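Local coordinates for glycosyl hydrolase, family 31/fibronectin type III domain protein (Clostridium perfringens, PDB 4UAP) that binds N-acetylgalactosamine through a family 32 carbohydrate-binding module, which probably helps hold the family 31 glycoside hydrolase on galacto-configured glycans, at residues M37-I42 with N138-N143; A86-K91 with D132-K137; V93-G98 with K125-A130. One frame throughout, in Å; residues are numbered along the deposited sequence.

Following the chain from its N terminus, 37-42 comes first and waits longest for its partner: contact 1 is made only when 138-143 returns after 95 intervening residues. Inside that loop, 86-91 pairs with 132-137 as contact 2, and inside this again 93-98 pairs with 125-130 as contact 3, so the three are nested and none cross. Contacts 2 and 3 lie on one strand pair, 87-96 with 125-133, their centres about 19 Å apart, while contact 1 belongs to the other sheet of the sandwich. Contacts 1 and 2 meet where Leu140 CD1 lies 3.9 Å from Met87 CA, joining the two sheets near the sugar-binding end.

Contact 1. Residues M37-I42 with N138-N143; sequences MDLKWI and NTLAIN. With CA (calcium ion), chain D; NGA (2-acetamido-2-deoxy-beta-D-galactopyranose), chain C.
Backbone pairing carries the link between Met37 and Ile142, an antiparallel hydrogen-bonded pair: Met37 N donates to Ile142 O at 2.8 Å, and Ile142 N returns a straighter bond to Met37 O (N-H...O 172°). Leu39 N extends the ladder to Leu140 O at 2.9 Å, although the strand proper ends at Asp38. Past the Leu39-Leu140 bond the direct backbone bonds stop and waters link the two segments: water 1 lies between Leu39 O and Leu140 N, accepting from the latter, and waters 2 and 3 each lie within hydrogen-bonding distance of both Lys40 O and Asn138 O.

Apolar contacts gather on the Met37 side. With CG anti to the backbone N (chi1 -177°) and later bends in the chain, Met37 brings its CE methyl 4.0 Å from Leu140 CD2 and close to Ile142 CD1; Phe55 and Met57 of strand 55-61 also pack on the Met37 side chain. Leu39 CD2 lies 3.7 Å from Asn138 C.

This short pairing edges one sheet of the CBM32 beta-sandwich, with a site at each end. At one, Asn143 O binds calcium at 2.3 Å, alongside ligands from Lys23, Asp26, Thr28, Ser35 and Glu144.

Polar side-chain bonds shape the other. Asp38 OD2 accepts a hydrogen bond from Trp41 NE1 on its anti lone pair at 2.8 Å and also forms a salt bridge with Arg36, helping to fix the indole's rotation. One indole face lies against the N-acetylgalactosamine ring, sugar C4 standing 3.5 Å above the indole plane, offset toward the rim. Ile42 N donates almost straight to the sugar O6 (174°), and Arg75 bonds the sugar too.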
ATOM      1  N   MET A  37      -7.307   0.493  -4.075  1.00  6.69           N
ATOM      2  CA  MET A  37      -6.731   1.808  -4.343  1.00  7.08           C
ATOM      3  C   MET A  37      -5.923   1.710  -5.639  1.00  8.44           C
ATOM      4  O   MET A  37      -5.039   0.854  -5.755  1.00  7.38           O
ATOM      5  CB  MET A  37      -5.824   2.269  -3.190  1.00  6.57           C
ATOM      6  CG  MET A  37      -5.226   3.688  -3.359  1.00  9.46           C
ATOM      7  SD  MET A  37      -3.575   3.942  -2.635  1.00  3.11           S
ATOM      8  CE  MET A  37      -2.622   3.141  -3.910  1.00  6.56           C
ATOM      9  N   ASP A  38      -6.230   2.575  -6.603  1.00  7.82           N
ATOM     10  CA  ASP A  38      -5.547   2.604  -7.893  1.00  7.76           C
ATOM     11  C   ASP A  38      -5.019   4.010  -8.187  1.00  6.72           C
ATOM     12  O   ASP A  38      -5.702   5.000  -7.926  1.00  5.58           O
ATOM     13  CB  ASP A  38      -6.493   2.198  -9.036  1.00  6.50           C
ATOM     14  CG  ASP A  38      -6.650   0.677  -9.207  1.00  8.74           C
ATOM     15  OD1 ASP A  38      -6.397  -0.115  -8.268  1.00  6.90           O
ATOM     16  OD2 ASP A  38      -7.053   0.279 -10.318  1.00  9.86           O
ATOM     17  N   LEU A  39      -3.823   4.093  -8.755  1.00  5.12           N
ATOM     18  CA  LEU A  39      -3.372   5.316  -9.404  1.00  7.63           C
ATOM     19  C   LEU A  39      -4.360   5.649 -10.524  1.00  9.33           C
ATOM     20  O   LEU A  39      -5.029   4.747 -11.035  1.00  4.98           O
ATOM     21  CB  LEU A  39      -1.960   5.131  -9.957  1.00  7.27           C
ATOM     22  CG  LEU A  39      -0.892   6.064  -9.393  1.00 11.22           C
ATOM     23  CD1 LEU A  39      -0.799   5.922  -7.882  1.00  7.43           C
ATOM     24  CD2 LEU A  39       0.458   5.803 -10.067  1.00  9.07           C
ATOM     25  N   LYS A  40      -4.455   6.921 -10.908  1.00  6.36           N
ATOM     26  CA  LYS A  40      -5.409   7.333 -11.944  1.00  7.09           C
ATOM     27  C   LYS A  40      -5.364   6.440 -13.185  1.00  8.93           C
ATOM     28  O   LYS A  40      -4.293   6.182 -13.746  1.00  7.08           O
ATOM     29  CB  LYS A  40      -5.155   8.783 -12.373  1.00  8.78           C
ATOM     30  CG  LYS A  40      -5.639   9.843 -11.397  1.00 13.73           C
ATOM     31  CD  LYS A  40      -5.425  11.241 -11.980  1.00 18.77           C
ATOM     32  CE  LYS A  40      -5.811  12.323 -10.979  1.00 30.23           C
ATOM     33  NZ  LYS A  40      -7.108  12.034 -10.307  1.00 31.49           N
ATOM     34  N   TRP A  41      -6.530   5.967 -13.610  1.00  7.95           N
ATOM     35  CA  TRP A  41      -6.604   5.173 -14.837  1.00  8.68           C
ATOM     36  C   TRP A  41      -6.303   6.023 -16.065  1.00  8.11           C
ATOM     37  O   TRP A  41      -6.606   7.217 -16.095  1.00  8.09           O
ATOM     38  CB  TRP A  41      -7.981   4.527 -14.991  1.00 10.96           C
ATOM     39  CG  TRP A  41      -8.266   3.448 -13.993  1.00  9.43           C
ATOM     40  CD1 TRP A  41      -7.561   3.167 -12.849  1.00  8.87           C
ATOM     41  CD2 TRP A  41      -9.345   2.513 -14.042  1.00 12.46           C
ATOM     42  NE1 TRP A  41      -8.138   2.106 -12.194  1.00  8.49           N
ATOM     43  CE2 TRP A  41      -9.233   1.685 -12.903  1.00 10.01           C
ATOM     44  CE3 TRP A  41     -10.387   2.279 -14.954  1.00 15.88           C
ATOM     45  CZ2 TRP A  41     -10.131   0.645 -12.645  1.00 12.81           C
ATOM     46  CZ3 TRP A  41     -11.281   1.245 -14.694  1.00 13.53           C
ATOM     47  CH2 TRP A  41     -11.146   0.441 -13.547  1.00 14.78           C
ATOM     48  N   ILE A  42      -5.688   5.402 -17.062  1.00  7.93           N
ATOM     49  CA  ILE A  42      -5.412   6.052 -18.330  1.00 12.64           C
ATOM     50  C   ILE A  42      -6.530   5.756 -19.324  1.00  9.60           C
ATOM     51  O   ILE A  42      -6.724   4.604 -19.700  1.00  8.56           O
ATOM     52  CB  ILE A  42      -4.080   5.577 -18.934  1.00 15.16           C
ATOM     53  CG1 ILE A  42      -2.950   5.682 -17.909  1.00 15.05           C
ATOM     54  CG2 ILE A  42      -3.764   6.370 -20.196  1.00 15.05           C
ATOM     55  CD1 ILE A  42      -2.817   7.029 -17.318  1.00 18.24           C
ATOM     56  N   ASN A 138       3.062   5.066 -14.200  1.00 11.74           N
ATOM     57  CA  ASN A 138       1.772   5.739 -14.037  1.00 10.42           C
ATOM     58  C   ASN A 138       0.659   4.778 -13.635  1.00 10.29           C
ATOM     59  O   ASN A 138      -0.521   5.119 -13.726  1.00 11.06           O
ATOM     60  CB  ASN A 138       1.363   6.469 -15.321  1.00 14.14           C
ATOM     61  CG  ASN A 138       2.373   7.516 -15.749  1.00 18.78           C
ATOM     62  OD1 ASN A 138       2.880   7.468 -16.859  1.00 19.68           O
ATOM     63  ND2 ASN A 138       2.668   8.471 -14.864  1.00 15.03           N
ATOM     64  N   THR A 139       1.031   3.590 -13.169  1.00  6.18           N
ATOM     65  CA  THR A 139       0.051   2.556 -12.872  1.00  6.04           C
ATOM     66  C   THR A 139       0.355   1.867 -11.540  1.00  8.94           C
ATOM     67  O   THR A 139       1.507   1.554 -11.240  1.00  9.97           O
ATOM     68  CB  THR A 139       0.007   1.498 -14.013  1.00  9.30           C
ATOM     69  OG1 THR A 139      -0.192   2.160 -15.273  1.00 13.38           O
ATOM     70  CG2 THR A 139      -1.111   0.489 -13.791  1.00 10.50           C
ATOM     71  N   LEU A 140      -0.684   1.627 -10.746  1.00  6.76           N
ATOM     72  CA  LEU A 140      -0.533   0.955  -9.458  1.00  5.78           C
ATOM     73  C   LEU A 140      -1.892   0.529  -8.939  1.00  7.89           C
ATOM     74  O   LEU A 140      -2.833   1.324  -8.951  1.00  7.48           O
ATOM     75  CB  LEU A 140       0.135   1.883  -8.428  1.00  6.54           C
ATOM     76  CG  LEU A 140       0.308   1.267  -7.036  1.00  9.46           C
ATOM     77  CD1 LEU A 140       1.365   0.156  -7.071  1.00  7.08           C
ATOM     78  CD2 LEU A 140       0.653   2.326  -6.010  1.00  9.73           C
ATOM     79  N   ALA A 141      -1.989  -0.711  -8.470  1.00  4.61           N
ATOM     80  CA  ALA A 141      -3.209  -1.201  -7.844  1.00  5.54           C
ATOM     81  C   ALA A 141      -2.858  -1.954  -6.573  1.00  7.46           C
ATOM     82  O   ALA A 141      -2.038  -2.870  -6.591  1.00  9.05           O
ATOM     83  CB  ALA A 141      -3.995  -2.103  -8.801  1.00  5.97           C
ATOM     84  N   ILE A 142      -3.482  -1.564  -5.467  1.00  6.77           N
ATOM     85  CA  ILE A 142      -3.315  -2.256  -4.196  1.00  5.64           C
ATOM     86  C   ILE A 142      -4.693  -2.561  -3.611  1.00  6.58           C
ATOM     87  O   ILE A 142      -5.540  -1.673  -3.540  1.00  6.90           O
ATOM     88  CB  ILE A 142      -2.485  -1.408  -3.205  1.00  5.52           C
ATOM     89  CG1 ILE A 142      -1.085  -1.144  -3.780  1.00  7.33           C
ATOM     90  CG2 ILE A 142      -2.412  -2.094  -1.840  1.00  5.41           C
ATOM     91  CD1 ILE A 142      -0.244  -0.140  -2.937  1.00  8.73           C
ATOM     92  N   ASN A 143      -4.925  -3.811  -3.211  1.00  6.87           N
ATOM     93  CA  ASN A 143      -6.222  -4.205  -2.655  1.00  5.55           C
ATOM     94  C   ASN A 143      -6.462  -3.688  -1.244  1.00  4.92           C
ATOM     95  O   ASN A 143      -7.550  -3.251  -0.904  1.00  6.51           O
ATOM     96  CB  ASN A 143      -6.357  -5.732  -2.627  1.00  5.96           C
ATOM     97  CG  ASN A 143      -6.199  -6.360  -3.985  1.00  7.90           C
ATOM     98  OD1 ASN A 143      -6.111  -5.664  -5.002  1.00  6.09           O
ATOM     99  ND2 ASN A 143      -6.180  -7.694  -4.018  1.00  6.67           N
TER
HETATM  100 CA    CA D 202      -9.539  -2.654   0.072  1.00  7.87          CA
HETATM  101  C1  NGA C 201      -6.716  -0.957 -17.173  1.00 33.04           C
HETATM  102  C2  NGA C 201      -7.231  -1.931 -16.118  1.00 24.90           C
HETATM  103  C3  NGA C 201      -7.707  -1.161 -14.904  1.00 19.79           C
HETATM  104  C4  NGA C 201      -6.595  -0.225 -14.450  1.00 17.64           C
HETATM  105  C5  NGA C 201      -6.298   0.761 -15.580  1.00 16.62           C
HETATM  106  C6  NGA C 201      -5.189   1.771 -15.318  1.00 21.30           C
HETATM  107  C7  NGA C 201      -8.288  -4.101 -16.623  1.00 34.18           C
HETATM  108  C8  NGA C 201      -9.504  -4.785 -17.180  1.00 28.63           C
HETATM  109  N2  NGA C 201      -8.316  -2.762 -16.642  1.00 28.96           N
HETATM  110  O1  NGA C 201      -5.936  -1.687 -18.089  1.00 38.69           O
HETATM  111  O3  NGA C 201      -8.068  -2.100 -13.920  1.00 20.64           O
HETATM  112  O4  NGA C 201      -5.448  -0.996 -14.162  1.00 16.40           O
HETATM  113  O5  NGA C 201      -5.853   0.047 -16.695  1.00 28.17           O
HETATM  114  O6  NGA C 201      -4.942   2.529 -16.498  1.00 13.30           O
HETATM  115  O7  NGA C 201      -7.343  -4.772 -16.185  1.00 23.92           O
HETATM  116  O   HOH W   1      -3.460   2.541 -11.908  1.00  8.62           O
HETATM  117  O   HOH W   2      -2.023   7.574 -13.727  1.00 10.88           O
HETATM  118  O   HOH W   3      -3.119   3.750 -14.380  1.00 12.36           O

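Contact 2. Residues A86-K91 with D132-K137; sequences AMKKVK and DSHKDK
Two first torsions set up the encounter of Lys88 with His134: Lys88 carries CG opposite its backbone N (chi1 -176°) and runs on extended, while His134 has CG beside its own N (chi1 -74°), which brings the imidazole back to the 86-91 segment. The two side chains cross at about a right angle. Lys88 CB sits over the His134 ring centre, 3.8 Å from the centroid and 13° off the normal, a CH-pi contact, and CG continues toward NE2.

Ala86 O is gripped twice by the histidine. His134 N approaches nearly end-on to the carbonyl at 2.9 Å, whereas ND1, at 3.2 Å, comes from above the carbonyl plane, so the ring is held by its edge as well as its face.

Register shifts by one between Met87 and Lys89, where both Lys88 and Lys89 oppose Asp132: a classic beta bulge. Asp132 O accepts from Lys88 N at 2.8 Å, a bond straight at the hydrogen, though the donor lies above the carbonyl plane, and a weak one from Lys89 N at 3.3 Å. The Asp132 carboxylate lies alongside the Lys88 chain; OD2 stands 4.8 Å from Lys88 NZ, too far for a salt bridge, though the opposite charges may attract. Just beyond, Ser133 OG accepts from Lys135 N in an ST turn.

The contact lies where strand 87-96 starts and strand 125-133 ends, with Met87 turned from the pairing toward Ile72 of strand 64-74 in the facing sheet and Leu140 in the loop that leads into strand 141-149.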
ATOM      1  N   ALA A  86      -0.328  -4.426 -10.692  1.00  6.83           N
ATOM      2  CA  ALA A  86       0.085  -4.603  -9.301  1.00  8.70           C
ATOM      3  C   ALA A  86       1.475  -4.029  -8.984  1.00  8.58           C
ATOM      4  O   ALA A  86       2.310  -3.805  -9.868  1.00  8.20           O
ATOM      5  CB  ALA A  86       0.047  -6.088  -8.932  1.00  7.22           C
ATOM      6  N   MET A  87       1.699  -3.796  -7.697  1.00  9.29           N
ATOM      7  CA  MET A  87       2.992  -3.362  -7.178  1.00  7.18           C
ATOM      8  C   MET A  87       4.087  -4.400  -7.492  1.00  8.52           C
ATOM      9  O   MET A  87       3.848  -5.612  -7.433  1.00  8.62           O
ATOM     10  CB  MET A  87       2.884  -3.124  -5.664  1.00  8.92           C
ATOM     11  CG  MET A  87       3.937  -2.168  -5.071  1.00 10.72           C
ATOM     12  SD  MET A  87       3.523  -1.732  -3.353  1.00  8.62           S
ATOM     13  CE  MET A  87       3.468  -3.348  -2.599  1.00 10.12           C
ATOM     14  N   LYS A  88       5.276  -3.916  -7.836  1.00  7.94           N
ATOM     15  CA  LYS A  88       6.420  -4.777  -8.124  1.00  9.85           C
ATOM     16  C   LYS A  88       7.541  -4.552  -7.115  1.00  9.44           C
ATOM     17  O   LYS A  88       8.320  -5.459  -6.829  1.00  8.40           O
ATOM     18  CB  LYS A  88       6.949  -4.519  -9.534  1.00 10.26           C
ATOM     19  CG  LYS A  88       8.081  -5.466  -9.940  1.00 15.03           C
ATOM     20  CD  LYS A  88       8.608  -5.171 -11.345  1.00 17.20           C
ATOM     21  CE  LYS A  88       9.580  -6.256 -11.796  1.00 27.13           C
ATOM     22  NZ  LYS A  88      10.199  -5.952 -13.122  1.00 33.85           N
ATOM     23  N   LYS A  89       7.624  -3.327  -6.591  1.00  8.93           N
ATOM     24  CA  LYS A  89       8.699  -2.933  -5.685  1.00  8.84           C
ATOM     25  C   LYS A  89       8.214  -1.902  -4.672  1.00  8.97           C
ATOM     26  O   LYS A  89       7.505  -0.959  -5.014  1.00  7.69           O
ATOM     27  CB  LYS A  89       9.882  -2.373  -6.475  1.00 10.29           C
ATOM     28  CG  LYS A  89      11.114  -2.046  -5.648  1.00  9.17           C
ATOM     29  CD  LYS A  89      12.249  -1.683  -6.604  1.00 19.37           C
ATOM     30  CE  LYS A  89      13.414  -1.015  -5.912  1.00 27.96           C
ATOM     31  NZ  LYS A  89      14.479  -0.684  -6.918  1.00 36.97           N
ATOM     32  N   VAL A  90       8.616  -2.081  -3.425  1.00  7.46           N
ATOM     33  CA  VAL A  90       8.087  -1.274  -2.341  1.00  7.51           C
ATOM     34  C   VAL A  90       9.171  -1.052  -1.317  1.00  9.87           C
ATOM     35  O   VAL A  90      10.082  -1.870  -1.173  1.00  8.99           O
ATOM     36  CB  VAL A  90       6.862  -1.960  -1.679  1.00 10.00           C
ATOM     37  CG1 VAL A  90       7.273  -3.257  -0.975  1.00  8.88           C
ATOM     38  CG2 VAL A  90       6.120  -1.007  -0.726  1.00 10.65           C
ATOM     39  N   LYS A  91       9.086   0.065  -0.612  1.00  7.31           N
ATOM     40  CA  LYS A  91       9.927   0.259   0.554  1.00 10.51           C
ATOM     41  C   LYS A  91       9.057   0.762   1.688  1.00  9.50           C
ATOM     42  O   LYS A  91       7.922   1.201   1.472  1.00  8.25           O
ATOM     43  CB  LYS A  91      11.068   1.245   0.265  1.00 12.72           C
ATOM     44  CG  LYS A  91      10.613   2.660  -0.071  1.00 11.23           C
ATOM     45  CD  LYS A  91      11.794   3.635  -0.091  1.00 14.34           C
ATOM     46  CE  LYS A  91      11.298   5.060  -0.308  1.00 22.26           C
ATOM     47  NZ  LYS A  91      12.405   6.045  -0.460  1.00 25.66           N
ATOM     48  N   ASP A 132       7.598   0.787  -7.835  1.00  9.51           N
ATOM     49  CA  ASP A 132       7.395   0.302  -9.190  1.00 11.42           C
ATOM     50  C   ASP A 132       6.154  -0.580  -9.258  1.00 12.77           C
ATOM     51  O   ASP A 132       5.744  -1.174  -8.253  1.00 10.08           O
ATOM     52  CB  ASP A 132       8.624  -0.480  -9.661  1.00 13.00           C
ATOM     53  CG  ASP A 132       8.702  -0.595 -11.167  1.00 32.38           C
ATOM     54  OD1 ASP A 132       8.044   0.213 -11.861  1.00 32.81           O
ATOM     55  OD2 ASP A 132       9.431  -1.490 -11.661  1.00 34.96           O
ATOM     56  N   SER A 133       5.547  -0.641 -10.437  1.00  9.35           N
ATOM     57  CA  SER A 133       4.482  -1.602 -10.709  1.00  8.63           C
ATOM     58  C   SER A 133       4.937  -2.541 -11.831  1.00 12.14           C
ATOM     59  O   SER A 133       6.027  -2.381 -12.372  1.00 10.54           O
ATOM     60  CB  SER A 133       3.193  -0.896 -11.109  1.00  9.83           C
ATOM     61  OG  SER A 133       3.286  -0.426 -12.444  1.00 11.41           O
ATOM     62  N   HIS A 134       4.106  -3.515 -12.179  1.00  9.50           N
ATOM     63  CA  HIS A 134       4.434  -4.428 -13.269  1.00 11.75           C
ATOM     64  C   HIS A 134       4.131  -3.864 -14.644  1.00 15.64           C
ATOM     65  O   HIS A 134       4.268  -4.567 -15.642  1.00 14.30           O
ATOM     66  CB  HIS A 134       3.694  -5.753 -13.089  1.00 10.00           C
ATOM     67  CG  HIS A 134       4.268  -6.599 -12.000  1.00 10.95           C
ATOM     68  ND1 HIS A 134       3.832  -6.524 -10.696  1.00 14.66           N
ATOM     69  CD2 HIS A 134       5.282  -7.496 -12.010  1.00 13.90           C
ATOM     70  CE1 HIS A 134       4.538  -7.357  -9.950  1.00  9.27           C
ATOM     71  NE2 HIS A 134       5.422  -7.960 -10.724  1.00 17.86           N
ATOM     72  N   LYS A 135       3.721  -2.601 -14.709  1.00 10.42           N
ATOM     73  CA  LYS A 135       3.326  -2.023 -15.995  1.00 14.37           C
ATOM     74  C   LYS A 135       4.180  -0.820 -16.325  1.00 14.44           C
ATOM     75  O   LYS A 135       4.995  -0.870 -17.239  1.00 17.01           O
ATOM     76  CB  LYS A 135       1.841  -1.637 -15.987  1.00 11.72           C
ATOM     77  CG  LYS A 135       1.283  -1.278 -17.359  1.00 14.55           C
ATOM     78  CD  LYS A 135      -0.175  -0.890 -17.240  1.00 17.40           C
ATOM     79  CE  LYS A 135      -0.748  -0.450 -18.586  1.00 22.85           C
ATOM     80  NZ  LYS A 135      -2.203  -0.120 -18.452  1.00 26.84           N
ATOM     81  N   ASP A 136       3.994   0.260 -15.571  1.00 11.55           N
ATOM     82  CA  ASP A 136       4.748   1.491 -15.794  1.00 12.22           C
ATOM     83  C   ASP A 136       4.576   2.419 -14.601  1.00 15.44           C
ATOM     84  O   ASP A 136       3.798   2.131 -13.693  1.00 10.41           O
ATOM     85  CB  ASP A 136       4.304   2.198 -17.082  1.00 13.05           C
ATOM     86  CG  ASP A 136       2.805   2.525 -17.103  1.00 20.41           C
ATOM     87  OD1 ASP A 136       2.283   3.133 -16.136  1.00 15.29           O
ATOM     88  OD2 ASP A 136       2.139   2.176 -18.104  1.00 19.77           O
ATOM     89  N   LYS A 137       5.283   3.545 -14.622  1.00 10.28           N
ATOM     90  CA  LYS A 137       5.313   4.433 -13.465  1.00 15.92           C
ATOM     91  C   LYS A 137       4.016   5.223 -13.286  1.00 12.89           C
ATOM     92  O   LYS A 137       3.882   5.978 -12.327  1.00 13.31           O
ATOM     93  CB  LYS A 137       6.500   5.397 -13.570  1.00 13.96           C
ATOM     94  CG  LYS A 137       6.302   6.505 -14.607  1.00 28.37           C
ATOM     95  CD  LYS A 137       7.361   7.608 -14.449  1.00 33.71           C
ATOM     96  CE  LYS A 137       7.011   8.849 -15.265  1.00 41.26           C
ATOM     97  NZ  LYS A 137       6.917   8.566 -16.731  1.00 45.29           N
TER

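Contact 3. Residues V93-G98 with K125-A130; sequences VGYLNG and KIVITA
Lys125 meets Tyr95 first, as an antiparallel hydrogen-bonded pair: its carbonyl O receives Tyr95 N at 2.8 Å, while the return bond from Lys125 N to Tyr95 O is weak at 3.4 Å. Above the backbone the two side chains run side by side. The lysine's bend at chi3 (-82°) follows a stem whose CD lies 3.7 Å from Tyr95 CD1, and NZ ends 5.5 Å from the ring centroid, at most a weak cation-pi attraction.

Ile126 comes next, opposite Gly94 in a non-hydrogen-bonded pair with CA atoms 4.4 Å apart. Its CA-H points to Val93 O, and its side chain turns to the other face of the sheet, against Leu67 and Phe70 of strand 64-74 in the sandwich interior.

Val127 completes the pairing with Val93: Val127 N donates almost straight to Val93 O (174°), and Val93 N to Val127 O at 2.9 Å. Val127 CG2 touches the edge of the Tyr95 ring, 3.8 Å from Tyr95 CE1.

The chemistry thus divides by face: backbone bonds set the register, the buried face is aliphatic and aromatic, and the partly exposed face joins the tyrosine to a lysine stem and a valine methyl mainly by van der Waals contact, with charge probably adding little across the Tyr95-Lys125 pair, given the long NZ-to-ring distance.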
ATOM      1  N   VAL A  93       9.242   2.697   5.879  1.00  8.41           N
ATOM      2  CA  VAL A  93       9.960   3.336   6.972  1.00 11.30           C
ATOM      3  C   VAL A  93       8.998   3.465   8.139  1.00 13.35           C
ATOM      4  O   VAL A  93       7.817   3.765   7.937  1.00 10.15           O
ATOM      5  CB  VAL A  93      10.485   4.728   6.577  1.00 13.09           C
ATOM      6  CG1 VAL A  93      11.186   5.389   7.755  1.00 15.02           C
ATOM      7  CG2 VAL A  93      11.426   4.622   5.381  1.00 13.50           C
ATOM      8  N   GLY A  94       9.487   3.220   9.351  1.00  7.06           N
ATOM      9  CA  GLY A  94       8.659   3.360  10.531  1.00  9.92           C
ATOM     10  C   GLY A  94       9.206   4.481  11.394  1.00 10.36           C
ATOM     11  O   GLY A  94      10.398   4.792  11.330  1.00  9.40           O
ATOM     12  N   TYR A  95       8.334   5.090  12.189  1.00 12.48           N
ATOM     13  CA  TYR A  95       8.734   6.163  13.097  1.00 12.41           C
ATOM     14  C   TYR A  95       8.213   5.904  14.503  1.00 14.63           C
ATOM     15  O   TYR A  95       7.119   5.374  14.699  1.00 11.15           O
ATOM     16  CB  TYR A  95       8.229   7.525  12.606  1.00 12.13           C
ATOM     17  CG  TYR A  95       8.783   7.938  11.262  1.00 16.40           C
ATOM     18  CD1 TYR A  95       8.168   7.539  10.083  1.00 15.10           C
ATOM     19  CD2 TYR A  95       9.923   8.718  11.172  1.00 18.19           C
ATOM     20  CE1 TYR A  95       8.680   7.911   8.849  1.00 19.19           C
ATOM     21  CE2 TYR A  95      10.439   9.095   9.954  1.00 18.21           C
ATOM     22  CZ  TYR A  95       9.813   8.697   8.795  1.00 17.38           C
ATOM     23  OH  TYR A  95      10.333   9.076   7.579  1.00 21.73           O
ATOM     24  N   LEU A  96       9.013   6.291  15.485  1.00 15.14           N
ATOM     25  CA  LEU A  96       8.595   6.264  16.870  1.00 14.92           C
ATOM     26  C   LEU A  96       9.231   7.477  17.561  1.00 16.53           C
ATOM     27  O   LEU A  96      10.458   7.602  17.611  1.00 15.22           O
ATOM     28  CB  LEU A  96       8.997   4.949  17.546  1.00 12.81           C
ATOM     29  CG  LEU A  96       8.511   4.776  18.992  1.00 17.84           C
ATOM     30  CD1 LEU A  96       6.988   4.798  19.082  1.00 17.15           C
ATOM     31  CD2 LEU A  96       9.061   3.494  19.591  1.00 14.94           C
ATOM     32  N   ASN A  97       8.383   8.385  18.037  1.00 19.30           N
ATOM     33  CA  ASN A  97       8.836   9.619  18.678  1.00 24.29           C
ATOM     34  C   ASN A  97       9.854  10.388  17.847  1.00 24.32           C
ATOM     35  O   ASN A  97      10.848  10.876  18.378  1.00 27.66           O
ATOM     36  CB  ASN A  97       9.428   9.306  20.049  1.00 24.72           C
ATOM     37  CG  ASN A  97       8.504   8.450  20.891  1.00 24.44           C
ATOM     38  OD1 ASN A  97       8.928   7.463  21.496  1.00 32.79           O
ATOM     39  ND2 ASN A  97       7.226   8.813  20.919  1.00 23.82           N
ATOM     40  N   GLY A  98       9.619  10.470  16.541  1.00 26.18           N
ATOM     41  CA  GLY A  98      10.547  11.139  15.646  1.00 27.73           C
ATOM     42  C   GLY A  98      11.707  10.274  15.167  1.00 29.80           C
ATOM     43  O   GLY A  98      12.261  10.529  14.095  1.00 37.87           O
ATOM     44  N   LYS A 125       3.942   5.665  13.440  1.00 13.39           N
ATOM     45  CA  LYS A 125       3.728   5.980  12.023  1.00 12.41           C
ATOM     46  C   LYS A 125       4.505   5.022  11.128  1.00  9.87           C
ATOM     47  O   LYS A 125       5.641   4.663  11.432  1.00  8.79           O
ATOM     48  CB  LYS A 125       4.153   7.420  11.727  1.00  9.78           C
ATOM     49  CG  LYS A 125       4.071   7.796  10.275  1.00 18.98           C
ATOM     50  CD  LYS A 125       4.837   9.078   9.996  1.00 24.84           C
ATOM     51  CE  LYS A 125       4.027  10.294  10.332  1.00 23.63           C
ATOM     52  NZ  LYS A 125       4.815  11.525  10.001  1.00 35.45           N
ATOM     53  N   ILE A 126       3.888   4.604  10.026  1.00  8.40           N
ATOM     54  CA  ILE A 126       4.581   3.786   9.043  1.00  5.71           C
ATOM     55  C   ILE A 126       4.318   4.384   7.677  1.00  8.12           C
ATOM     56  O   ILE A 126       3.176   4.701   7.329  1.00  6.54           O
ATOM     57  CB  ILE A 126       4.128   2.313   9.109  1.00 11.86           C
ATOM     58  CG1 ILE A 126       4.709   1.659  10.370  1.00 14.98           C
ATOM     59  CG2 ILE A 126       4.575   1.551   7.864  1.00  8.83           C
ATOM     60  CD1 ILE A 126       4.326   0.221  10.555  1.00 17.64           C
ATOM     61  N   VAL A 127       5.381   4.592   6.919  1.00  6.27           N
ATOM     62  CA  VAL A 127       5.234   5.167   5.595  1.00  6.56           C
ATOM     63  C   VAL A 127       5.651   4.129   4.587  1.00  6.07           C
ATOM     64  O   VAL A 127       6.779   3.640   4.632  1.00  8.20           O
ATOM     65  CB  VAL A 127       6.072   6.438   5.413  1.00  8.04           C
ATOM     66  CG1 VAL A 127       5.857   7.002   4.004  1.00 10.80           C
ATOM     67  CG2 VAL A 127       5.713   7.478   6.489  1.00  6.94           C
ATOM     68  N   ILE A 128       4.720   3.773   3.712  1.00  6.50           N
ATOM     69  CA  ILE A 128       4.945   2.744   2.692  1.00  5.48           C
ATOM     70  C   ILE A 128       4.994   3.395   1.326  1.00  7.15           C
ATOM     71  O   ILE A 128       4.070   4.101   0.942  1.00  8.28           O
ATOM     72  CB  ILE A 128       3.837   1.680   2.702  1.00  6.89           C
ATOM     73  CG1 ILE A 128       3.757   1.028   4.088  1.00  8.40           C
ATOM     74  CG2 ILE A 128       4.079   0.631   1.584  1.00  6.59           C
ATOM     75  CD1 ILE A 128       2.575   0.122   4.284  1.00  9.29           C
ATOM     76  N   THR A 129       6.071   3.169   0.588  1.00  8.69           N
ATOM     77  CA  THR A 129       6.198   3.797  -0.712  1.00  9.00           C
ATOM     78  C   THR A 129       6.255   2.757  -1.818  1.00  8.63           C
ATOM     79  O   THR A 129       7.176   1.944  -1.865  1.00  8.25           O
ATOM     80  CB  THR A 129       7.451   4.690  -0.790  1.00 10.14           C
ATOM     81  OG1 THR A 129       7.453   5.596   0.319  1.00 13.04           O
ATOM     82  CG2 THR A 129       7.430   5.497  -2.074  1.00 10.94           C
ATOM     83  N   ALA A 130       5.251   2.781  -2.690  1.00  6.77           N
ATOM     84  CA  ALA A 130       5.274   1.992  -3.915  1.00 10.74           C
ATOM     85  C   ALA A 130       6.271   2.617  -4.899  1.00  9.60           C
ATOM     86  O   ALA A 130       6.147   3.786  -5.257  1.00  8.33           O
ATOM     87  CB  ALA A 130       3.877   1.913  -4.520  1.00  9.14           C
TER